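PDB 3BGK: putative uncharacterized protein from Streptococcus mutans, which probably catalyses the ADP-dependent dehydration of the S epimer of NAD(P)HX, a hydrated and damaged form of NAD(P)H, restoring the intact cofactor. Local coordinates for residues Y281-L286 and T296-E301. Sequence-based numbering, arbitrary orientation.
Sequences YIADQL and TRISAE
The last two helices of this ribokinase-like alpha/beta sandwich, 268-287 and 295-310, meet here as a nearly orthogonal helix pair, joined by the loop 288-294, in which Ile282, Ala283 and Leu286 of the first pack on Ile298 and Glu301 of the second. The short segments run at 104° between their directions, with their axes 9.7 Å apart, and no hydrogen bond joins them; the join is made by aliphatic side chains. Ile298 sits at the middle and uses CG1, CG2 and CD1. Its CD1 reaches Ala283 CB at 3.8 Å, its CG2 meets Ile282 CG2 at 3.9 Å, and its CG1 lies beside Leu286 CD1. With chi1 at -72°, the CG1 branch of Ile298 stands anti to the carbonyl carbon, while CG2 takes the position anti to the backbone N; the two branches thus serve different residues of helix 268-287. Ile282 CG2 also touches Glu301 CB, at 3.9 Å, so this one methyl bridges successive turns of helix 295-310. Ile298 also packs against Met249 of helix 249-263, its side chain about 9 Å from Gly250, which is predicted to bind AMP, and Val293 of the connecting loop lies against both Leu286 and Ile298. Glu301 contributes its aliphatic part: chi1 (-62°) sets CG beside the backbone N and against Leu286, while the bend at chi2 turns the carboxylate, whose OE1 is engaged in a salt bridge with Arg304. Arg297 adds little beyond its CB and main chain, its guanidinium leading away from helix 268-287. Both methyls of Leu286, CD1 and CD2, touch Glu301 CG at 4.0 Å, and CD1 in addition comes to 3.5 Å from the backbone Arg297 O.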
loop_
_atom_site.group_PDB
_atom_site.type_symbol
_atom_site.label_atom_id
_atom_site.label_comp_id
_atom_site.label_asym_id
_atom_site.label_seq_id
_atom_site.Cartn_x
_atom_site.Cartn_y
_atom_site.Cartn_z
ATOM N N TYR A 281 10.461 23.387 7.030
ATOM C CA TYR A 281 9.639 24.326 6.272
ATOM C C TYR A 281 8.375 23.656 5.748
ATOM O O TYR A 281 7.295 24.243 5.807
ATOM C CB TYR A 281 10.448 24.929 5.123
ATOM C CG TYR A 281 9.662 25.781 4.155
ATOM C CD1 TYR A 281 9.450 27.131 4.401
ATOM C CD2 TYR A 281 9.153 25.239 2.979
ATOM C CE1 TYR A 281 8.732 27.922 3.507
ATOM C CE2 TYR A 281 8.440 26.013 2.086
ATOM C CZ TYR A 281 8.234 27.355 2.353
ATOM O OH TYR A 281 7.528 28.131 1.456
ATOM N N ILE A 282 8.516 22.433 5.238
ATOM C CA ILE A 282 7.369 21.655 4.760
ATOM C C ILE A 282 6.434 21.312 5.930
ATOM O O ILE A 282 5.210 21.469 5.830
ATOM C CB ILE A 282 7.816 20.388 3.973
ATOM C CG1 ILE A 282 8.454 20.796 2.639
ATOM C CG2 ILE A 282 6.639 19.447 3.737
ATOM C CD1 ILE A 282 9.327 19.723 1.989
ATOM N N ALA A 283 7.025 20.879 7.043
ATOM C CA ALA A 283 6.284 20.566 8.260
ATOM C C ALA A 283 5.473 21.772 8.732
ATOM O O ALA A 283 4.318 21.619 9.148
ATOM C CB ALA A 283 7.229 20.081 9.358
ATOM N N ASP A 284 6.081 22.963 8.646
ATOM C CA ASP A 284 5.395 24.226 8.954
ATOM C C ASP A 284 4.190 24.464 8.058
ATOM O O ASP A 284 3.144 24.885 8.543
ATOM C CB ASP A 284 6.349 25.430 8.889
ATOM C CG ASP A 284 7.093 25.666 10.202
ATOM O OD1 ASP A 284 7.397 24.677 10.909
ATOM O OD2 ASP A 284 7.375 26.838 10.537
ATOM N N GLN A 285 4.331 24.196 6.764
ATOM C CA GLN A 285 3.204 24.337 5.830
ATOM C C GLN A 285 2.077 23.354 6.115
ATOM O O GLN A 285 0.904 23.735 6.112
ATOM C CB GLN A 285 3.662 24.168 4.388
ATOM C CG GLN A 285 4.128 25.451 3.751
ATOM C CD GLN A 285 4.630 25.248 2.344
ATOM O OE1 GLN A 285 4.397 24.208 1.715
ATOM N NE2 GLN A 285 5.327 26.248 1.831
ATOM N N LEU A 286 2.443 22.097 6.369
ATOM C CA LEU A 286 1.474 21.045 6.672
ATOM C C LEU A 286 0.785 21.218 8.033
ATOM O O LEU A 286 -0.300 20.664 8.254
ATOM C CB LEU A 286 2.125 19.651 6.572
ATOM C CG LEU A 286 2.463 19.132 5.171
ATOM C CD1 LEU A 286 3.253 17.840 5.238
ATOM C CD2 LEU A 286 1.199 18.955 4.325
ATOM N N THR A 296 5.880 10.585 6.676
ATOM C CA THR A 296 5.513 10.216 5.297
ATOM C C THR A 296 4.668 11.273 4.585
ATOM O O THR A 296 4.635 11.300 3.351
ATOM C CB THR A 296 4.759 8.867 5.214
ATOM O OG1 THR A 296 3.568 8.933 6.011
ATOM C CG2 THR A 296 5.640 7.718 5.682
ATOM N N ARG A 297 3.975 12.121 5.348
ATOM C CA ARG A 297 3.189 13.204 4.753
ATOM C C ARG A 297 4.114 14.303 4.236
ATOM O O ARG A 297 3.799 14.961 3.244
ATOM C CB ARG A 297 2.186 13.815 5.742
ATOM C CG ARG A 297 1.282 12.842 6.491
ATOM C CD ARG A 297 0.081 12.386 5.682
ATOM N NE ARG A 297 -0.773 11.495 6.475
ATOM C CZ ARG A 297 -0.602 10.177 6.590
ATOM N NH1 ARG A 297 -1.436 9.463 7.339
ATOM N NH2 ARG A 297 0.396 9.568 5.958
ATOM N N ILE A 298 5.240 14.505 4.924
ATOM C CA ILE A 298 6.264 15.472 4.510
ATOM C C ILE A 298 6.954 15.032 3.216
ATOM O O ILE A 298 7.184 15.844 2.321
ATOM C CB ILE A 298 7.324 15.661 5.615
ATOM C CG1 ILE A 298 6.734 16.445 6.785
ATOM C CG2 ILE A 298 8.564 16.368 5.081
ATOM C CD1 ILE A 298 7.634 16.498 8.010
ATOM N N SER A 299 7.282 13.740 3.141
ATOM C CA SER A 299 7.924 13.141 1.970
ATOM C C SER A 299 7.106 13.304 0.698
ATOM O O SER A 299 7.661 13.588 -0.372
ATOM C CB SER A 299 8.212 11.658 2.213
ATOM O OG SER A 299 9.311 11.505 3.087
ATOM N N ALA A 300 5.794 13.128 0.827
ATOM C CA ALA A 300 4.861 13.251 -0.287
ATOM C C ALA A 300 4.862 14.654 -0.908
ATOM O O ALA A 300 4.577 14.808 -2.107
ATOM C CB ALA A 300 3.452 12.869 0.168
ATOM N N GLU A 301 5.200 15.656 -0.093
ATOM C CA GLU A 301 5.165 17.068 -0.496
ATOM C C GLU A 301 6.472 17.599 -1.067
ATOM O O GLU A 301 6.480 18.650 -1.709
ATOM C CB GLU A 301 4.746 17.948 0.686
ATOM C CG GLU A 301 3.341 17.655 1.225
ATOM C CD GLU A 301 2.258 17.844 0.177
ATOM O OE1 GLU A 301 2.301 18.850 -0.571
ATOM O OE2 GLU A 301 1.364 16.977 0.096
#